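Local atomic coordinates of WbbM protein (Klebsiella pneumoniae, PDB entry 6U4B), a protein that probably acts as a bifunctional, metal-binding glycosyltransferase that polymerises O-antigen polysaccharide. Residues A[478-481]-A[482-485]; A[106-110]-A[111-115]; A[199-202]-A[203-207]. One frame throughout, in Å; residues are numbered along the deposited sequence.

Interaction 1. Residues A[478-481]-A[482-485]; sequences VFNV and KQMV
N480 OD1 accepts the backbone N-H of Q483 at 3.2 Å, which makes N480 the N-cap of helix 481-487, the helix that follows strand 477-479 in the glycosyltransferase family 8 region. The bond is fairly straight at the hydrogen, 158°, but the donor sits above the carbonyl plane of the amide, 62° out of it. CG of N480 lies anti to the backbone N (chi1 -172°), which puts the amide beside the carbonyl carbon, where OD1 meets Q483 N. N480 CG also rests on Q483 CB, at 3.5 Å. The backbone helps: N480 O accepts from M484 N at 3.0 Å, and V481 O accepts from V485 N at 2.8 Å. On another side of the turn, M484 runs extended back to F479. M484 SD lies at the ring edge, in the ring plane, in a Met-aromatic contact 5.2 Å from the F479 ring centroid. M484 CE touches F479 CD2 at 3.6 Å.

The second shell holds these groups. N426 O takes the N-H of N480 ND2, so both ends of the buried amide are used. I392 and F404 pack on F479, and P393 and F514 on M484. The cap satisfies a helix N-H that has no earlier turn to bond to.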
loop_
_atom_site.group_PDB
_atom_site.type_symbol
_atom_site.label_atom_id
_atom_site.label_comp_id
_atom_site.label_asym_id
_atom_site.label_seq_id
_atom_site.Cartn_x
_atom_site.Cartn_y
_atom_site.Cartn_z
ATOM N N VAL A 478 8.730 29.600 -10.780
ATOM C CA VAL A 478 10.153 29.514 -10.479
ATOM C C VAL A 478 10.640 30.926 -10.181
ATOM O O VAL A 478 10.717 31.770 -11.077
ATOM C CB VAL A 478 10.947 28.887 -11.629
ATOM C CG1 VAL A 478 12.413 28.757 -11.236
ATOM C CG2 VAL A 478 10.365 27.530 -11.999
ATOM N N PHE A 479 10.959 31.186 -8.919
ATOM C CA PHE A 479 11.458 32.491 -8.518
ATOM C C PHE A 479 12.950 32.589 -8.802
ATOM O O PHE A 479 13.731 31.738 -8.364
ATOM C CB PHE A 479 11.190 32.737 -7.033
ATOM C CG PHE A 479 9.768 33.112 -6.723
ATOM C CD1 PHE A 479 8.768 32.155 -6.716
ATOM C CD2 PHE A 479 9.436 34.422 -6.426
ATOM C CE1 PHE A 479 7.462 32.501 -6.427
ATOM C CE2 PHE A 479 8.134 34.773 -6.135
ATOM C CZ PHE A 479 7.145 33.813 -6.135
ATOM N N ASN A 480 13.345 33.622 -9.547
ATOM C CA ASN A 480 14.757 33.969 -9.699
ATOM C C ASN A 480 15.122 34.879 -8.529
ATOM O O ASN A 480 15.221 36.103 -8.653
ATOM C CB ASN A 480 15.015 34.633 -11.046
ATOM C CG ASN A 480 16.493 34.842 -11.322
ATOM O OD1 ASN A 480 17.331 34.717 -10.427
ATOM N ND2 ASN A 480 16.820 35.170 -12.566
ATOM N N VAL A 481 15.317 34.252 -7.366
ATOM C CA VAL A 481 15.522 35.008 -6.133
ATOM C C VAL A 481 16.776 35.864 -6.227
ATOM O O VAL A 481 16.778 37.031 -5.811
ATOM C CB VAL A 481 15.575 34.055 -4.924
ATOM C CG1 VAL A 481 15.838 34.835 -3.646
ATOM C CG2 VAL A 481 14.278 33.269 -4.811
ATOM N N LYS A 482 17.859 35.308 -6.780
ATOM C CA LYS A 482 19.110 36.058 -6.877
ATOM C C LYS A 482 18.919 37.361 -7.645
ATOM O O LYS A 482 19.462 38.403 -7.257
ATOM C CB LYS A 482 20.194 35.204 -7.536
ATOM C CG LYS A 482 21.440 35.996 -7.910
ATOM C CD LYS A 482 22.719 35.291 -7.492
ATOM C CE LYS A 482 22.973 34.047 -8.323
ATOM N NZ LYS A 482 24.291 33.434 -7.991
ATOM N N GLN A 483 18.144 37.326 -8.730
ATOM C CA GLN A 483 17.874 38.552 -9.473
ATOM C C GLN A 483 16.967 39.485 -8.680
ATOM O O GLN A 483 17.154 40.707 -8.706
ATOM C CB GLN A 483 17.252 38.222 -10.829
ATOM C CG GLN A 483 17.235 39.387 -11.802
ATOM C CD GLN A 483 18.629 39.822 -12.213
ATOM O OE1 GLN A 483 19.559 39.016 -12.250
ATOM N NE2 GLN A 483 18.781 41.105 -12.521
ATOM N N MET A 484 15.982 38.929 -7.968
ATOM C CA MET A 484 15.103 39.760 -7.152
ATOM C C MET A 484 15.862 40.444 -6.024
ATOM O O MET A 484 15.513 41.563 -5.632
ATOM C CB MET A 484 13.957 38.921 -6.584
ATOM C CG MET A 484 12.976 38.431 -7.625
ATOM S SD MET A 484 11.566 37.583 -6.896
ATOM C CE MET A 484 10.639 37.179 -8.370
ATOM N N VAL A 485 16.893 39.789 -5.484
ATOM C CA VAL A 485 17.701 40.414 -4.443
ATOM C C VAL A 485 18.482 41.592 -5.011
ATOM O O VAL A 485 18.567 42.657 -4.386
ATOM C CB VAL A 485 18.629 39.371 -3.794
ATOM C CG1 VAL A 485 19.664 40.056 -2.911
ATOM C CG2 VAL A 485 17.816 38.373 -2.988
#

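Interaction 2. Residues A[106-110]-A[111-115]; sequences HLNFS and EKQTF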
loop_
_atom_site.group_PDB
_atom_site.type_symbol
_atom_site.label_atom_id
_atom_site.label_comp_id
_atom_site.label_asym_id
_atom_site.label_seq_id
_atom_site.Cartn_x
_atom_site.Cartn_y
_atom_site.Cartn_z
ATOM N N HIS A 106 17.021 43.173 26.405
ATOM C CA HIS A 106 18.471 43.126 26.288
ATOM C C HIS A 106 19.098 43.981 27.384
ATOM O O HIS A 106 18.405 44.590 28.205
ATOM C CB HIS A 106 18.917 43.600 24.897
ATOM C CG HIS A 106 18.287 42.839 23.773
ATOM N ND1 HIS A 106 17.584 43.453 22.759
ATOM C CD2 HIS A 106 18.253 41.512 23.503
ATOM C CE1 HIS A 106 17.144 42.538 21.914
ATOM N NE2 HIS A 106 17.536 41.352 22.342
ATOM N N LEU A 107 20.427 44.028 27.387
ATOM C CA LEU A 107 21.183 44.840 28.328
ATOM C C LEU A 107 21.768 46.050 27.613
ATOM O O LEU A 107 22.174 45.964 26.450
ATOM C CB LEU A 107 22.304 44.029 28.975
ATOM C CG LEU A 107 21.905 42.834 29.841
ATOM C CD1 LEU A 107 23.124 41.968 30.108
ATOM C CD2 LEU A 107 21.279 43.297 31.144
ATOM N N ASN A 108 21.808 47.175 28.320
ATOM C CA ASN A 108 22.413 48.400 27.811
ATOM C C ASN A 108 23.896 48.379 28.163
ATOM O O ASN A 108 24.267 48.511 29.333
ATOM C CB ASN A 108 21.711 49.621 28.401
ATOM C CG ASN A 108 22.358 50.932 27.991
ATOM O OD1 ASN A 108 23.236 50.972 27.129
ATOM N ND2 ASN A 108 21.911 52.020 28.606
ATOM N N PHE A 109 24.741 48.210 27.150
ATOM C CA PHE A 109 26.185 48.171 27.335
ATOM C C PHE A 109 26.853 49.523 27.117
ATOM O O PHE A 109 28.077 49.617 27.243
ATOM C CB PHE A 109 26.810 47.139 26.388
ATOM C CG PHE A 109 26.265 45.751 26.552
ATOM C CD1 PHE A 109 25.233 45.296 25.748
ATOM C CD2 PHE A 109 26.785 44.898 27.512
ATOM C CE1 PHE A 109 24.731 44.019 25.897
ATOM C CE2 PHE A 109 26.287 43.619 27.667
ATOM C CZ PHE A 109 25.257 43.177 26.858
ATOM N N SER A 110 26.089 50.565 26.796
ATOM C CA SER A 110 26.678 51.847 26.443
ATOM C C SER A 110 27.080 52.627 27.691
ATOM O O SER A 110 26.669 52.318 28.814
ATOM C CB SER A 110 25.707 52.678 25.603
ATOM O OG SER A 110 24.723 53.293 26.417
ATOM N N GLU A 111 27.897 53.662 27.474
ATOM C CA GLU A 111 28.371 54.487 28.584
ATOM C C GLU A 111 27.218 55.184 29.292
ATOM O O GLU A 111 27.215 55.300 30.523
ATOM C CB GLU A 111 29.386 55.511 28.075
ATOM C CG GLU A 111 30.707 54.905 27.637
ATOM C CD GLU A 111 31.550 54.449 28.809
ATOM O OE1 GLU A 111 32.352 55.261 29.316
ATOM O OE2 GLU A 111 31.404 53.283 29.230
ATOM N N LYS A 112 26.232 55.661 28.535
ATOM C CA LYS A 112 25.060 56.285 29.137
ATOM C C LYS A 112 24.194 55.214 29.788
ATOM O O LYS A 112 23.549 54.418 29.097
ATOM C CB LYS A 112 24.265 57.064 28.095
ATOM C CG LYS A 112 22.916 57.535 28.615
ATOM C CD LYS A 112 22.243 58.522 27.681
ATOM C CE LYS A 112 20.903 58.958 28.251
ATOM N NZ LYS A 112 20.343 60.143 27.552
ATOM N N GLN A 113 24.195 55.180 31.119
ATOM C CA GLN A 113 23.282 54.343 31.887
ATOM C C GLN A 113 22.152 55.163 32.494
ATOM O O GLN A 113 21.560 54.767 33.503
ATOM C CB GLN A 113 24.045 53.585 32.972
ATOM C CG GLN A 113 25.074 52.611 32.425
ATOM C CD GLN A 113 24.435 51.384 31.795
ATOM O OE1 GLN A 113 23.347 50.968 32.191
ATOM N NE2 GLN A 113 25.110 50.800 30.810
ATOM N N THR A 114 21.832 56.299 31.875
ATOM C CA THR A 114 20.897 57.279 32.414
ATOM C C THR A 114 19.660 57.431 31.530
ATOM O O THR A 114 19.020 58.484 31.526
ATOM C CB THR A 114 21.589 58.630 32.593
ATOM O OG1 THR A 114 22.992 58.427 32.797
ATOM C CG2 THR A 114 21.013 59.377 33.787
ATOM N N PHE A 115 19.315 56.398 30.767
ATOM C CA PHE A 115 18.128 56.462 29.928
ATOM C C PHE A 115 16.866 56.425 30.781
ATOM O O PHE A 115 16.834 55.826 31.861
ATOM C CB PHE A 115 18.113 55.312 28.917
ATOM C CG PHE A 115 19.108 55.471 27.802
ATOM C CD1 PHE A 115 18.822 56.280 26.714
ATOM C CD2 PHE A 115 20.323 54.807 27.836
ATOM C CE1 PHE A 115 19.733 56.431 25.684
ATOM C CE2 PHE A 115 21.237 54.952 26.810
ATOM C CZ PHE A 115 20.941 55.765 25.732
#
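An Asx turn at N108 organises this irregular loop between strands 97-102 and 122-125, within the DUF4422 region. The amide of N108 reaches across the turn: N108 ND2 donates to K112 O at 2.9 Å, in the carbonyl plane of K112, with a bent N-H angle of 142°. It also donates to Q281 OE1 of strand 277-285.

The other end of the same amide makes the Asx turn. N108 OD1 accepts two donors from S110. The backbone N of S110 is 2.9 Å from N108 OD1 and lies above the carbonyl plane. The hydroxyl OG of S110 is 2.8 Å from N108 OD1, in the carbonyl plane and on a lone pair. CG of N108 stands anti to its own backbone N (chi1 176°), with the amide facing the chain that follows.

Q113 folds back in the opposite direction. Its chain bends at chi2 (-72°), and NE2 gives bonds to two backbone carbonyls. Q113 NE2 meets N108 O at 2.9 Å by a nearly straight bond, and S110 O at 3.0 Å by a more bent one. Q113 OE1 accepts from Q281 N, so Q113 and N108 both bind Q281.

F115 lies beside the turn. Its ring packs edge-to-face with F136. K112 CE lies 3.7 Å above the plane of the F115 ring, over its centre. The ring edge faces the polar groups of N108 and S110: S110 OG lies in the ring plane, and N108 ND2 comes within 3.3 Å of F115 CD2.

Interaction 3. Residues A[199-202]-A[203-207]; sequences TAIK and TFNDA
T203 and T199 meet through two bonds to one carbonyl oxygen, one turn apart on helix 198-206. T203 N donates to T199 O at 2.9 Å. The hydroxyl T203 OG1 donates to the same T199 O at 2.8 Å. The two donors come from opposite faces of the carbonyl plane, and the hydroxyl lies 35° out of it. The T203 hydroxyl can do this because OG1 sits beside the backbone N, anti to the carbonyl carbon (chi1 -59°). It is then turned back to the preceding turn. T203 OG1 also has a weak bond from Q271 NE2 of helix 253-272.

The remaining backbone bonds are the regular i to i+4 set. F204 N, N205 N and D206 N donate in turn to the carbonyls of A200, I201 and K202. The F204 N to A200 O bond measures 3.2 Å. The N205 N to I201 O bond measures 3.0 Å. A207 N bonds to F204 O, three residues back, at 3.1 Å.

Side-chain contact between the two segments is slight. The methyl I201 CG2 lies 3.5 Å from the amide nitrogen N205 ND2. These two side chains run side by side and point the same way. The end of N205 is held from outside, since its OD1 accepts from Y183 OH of helix 180-193. The buried face with I201 and F204 joins this helix to helices 180-193 and 253-272: I201 leans on I187 and V190 of the first, and the F204 ring packs on R260, N263 and I267 of the second.

The doubled acceptor at T199 O ties a threonine hydroxyl into the backbone of its own helix, which gives the hydroxyl proton an acceptor without displacing the backbone N-H from the same oxygen.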
loop_
_atom_site.group_PDB
_atom_site.type_symbol
_atom_site.label_atom_id
_atom_site.label_comp_id
_atom_site.label_asym_id
_atom_site.label_seq_id
_atom_site.Cartn_x
_atom_site.Cartn_y
_atom_site.Cartn_z
ATOM N N THR A 199 25.688 30.255 54.664
ATOM C CA THR A 199 25.593 31.675 54.996
ATOM C C THR A 199 25.115 32.492 53.800
ATOM O O THR A 199 24.360 33.459 53.961
ATOM C CB THR A 199 26.942 32.193 55.500
ATOM O OG1 THR A 199 27.331 31.455 56.665
ATOM C CG2 THR A 199 26.852 33.676 55.861
ATOM N N ALA A 200 25.537 32.116 52.590
ATOM C CA ALA A 200 25.059 32.806 51.397
ATOM C C ALA A 200 23.570 32.567 51.181
ATOM O O ALA A 200 22.851 33.457 50.710
ATOM C CB ALA A 200 25.857 32.356 50.174
ATOM N N ILE A 201 23.089 31.367 51.520
ATOM C CA ILE A 201 21.658 31.082 51.429
ATOM C C ILE A 201 20.880 31.964 52.396
ATOM O O ILE A 201 19.844 32.544 52.043
ATOM C CB ILE A 201 21.389 29.590 51.694
ATOM C CG1 ILE A 201 22.051 28.726 50.618
ATOM C CG2 ILE A 201 19.893 29.320 51.761
ATOM C CD1 ILE A 201 22.063 27.247 50.953
ATOM N N LYS A 202 21.367 32.073 53.637
ATOM C CA LYS A 202 20.697 32.906 54.631
ATOM C C LYS A 202 20.698 34.371 54.219
ATOM O O LYS A 202 19.699 35.076 54.404
ATOM C CB LYS A 202 21.369 32.755 55.996
ATOM C CG LYS A 202 21.250 31.388 56.633
ATOM C CD LYS A 202 21.785 31.436 58.056
ATOM C CE LYS A 202 21.751 30.071 58.712
ATOM N NZ LYS A 202 22.692 29.121 58.062
ATOM N N THR A 203 21.819 34.849 53.675
ATOM C CA THR A 203 21.926 36.253 53.290
ATOM C C THR A 203 20.887 36.610 52.236
ATOM O O THR A 203 20.174 37.614 52.361
ATOM C CB THR A 203 23.335 36.548 52.774
ATOM O OG1 THR A 203 24.294 36.250 53.794
ATOM C CG2 THR A 203 23.462 38.012 52.375
ATOM N N PHE A 204 20.780 35.789 51.191
ATOM C CA PHE A 204 19.832 36.075 50.120
ATOM C C PHE A 204 18.394 35.951 50.605
ATOM O O PHE A 204 17.556 36.813 50.315
ATOM C CB PHE A 204 20.074 35.144 48.935
ATOM C CG PHE A 204 18.958 35.152 47.934
ATOM C CD1 PHE A 204 18.736 36.263 47.137
ATOM C CD2 PHE A 204 18.119 34.060 47.802
ATOM C CE1 PHE A 204 17.702 36.280 46.216
ATOM C CE2 PHE A 204 17.085 34.069 46.885
ATOM C CZ PHE A 204 16.876 35.180 46.089
ATOM N N ASN A 205 18.087 34.878 51.340
ATOM C CA ASN A 205 16.713 34.655 51.780
ATOM C C ASN A 205 16.229 35.775 52.694
ATOM O O ASN A 205 15.057 36.164 52.638
ATOM C CB ASN A 205 16.596 33.299 52.477
ATOM C CG ASN A 205 16.455 32.151 51.493
ATOM O OD1 ASN A 205 15.989 32.337 50.369
ATOM N ND2 ASN A 205 16.852 30.955 51.916
ATOM N N ASP A 206 17.113 36.311 53.535
ATOM C CA ASP A 206 16.741 37.406 54.422
ATOM C C ASP A 206 16.867 38.777 53.771
ATOM O O ASP A 206 16.400 39.762 54.353
ATOM C CB ASP A 206 17.587 37.382 55.700
ATOM C CG ASP A 206 17.253 36.210 56.604
ATOM O OD1 ASP A 206 17.870 36.098 57.685
ATOM O OD2 ASP A 206 16.385 35.394 56.226
ATOM N N ALA A 207 17.482 38.868 52.597
ATOM C CA ALA A 207 17.617 40.150 51.923
ATOM C C ALA A 207 16.300 40.558 51.270
ATOM O O ALA A 207 15.423 39.731 50.997
ATOM C CB ALA A 207 18.726 40.097 50.871
#

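Overall arrangement
From the N terminus, interaction 2 comes first. It closes a tight turn in the loop between strands 97-102 and 122-125 and fastens it to strand 277-285. Interaction 3 follows within helix 198-206, set against helices 180-193 and 253-272. Both belong to the DUF4422 region, with centres about 29 Å apart. Interaction 1 comes last, where strand 477-479 passes into helix 481-487 in the glycosyltransferase family 8 region. Its centre is about 61 Å from that of interaction 3, on the opposite side of the chain's centre. The three contacts are in series. None nests in or crosses another, and none touches another.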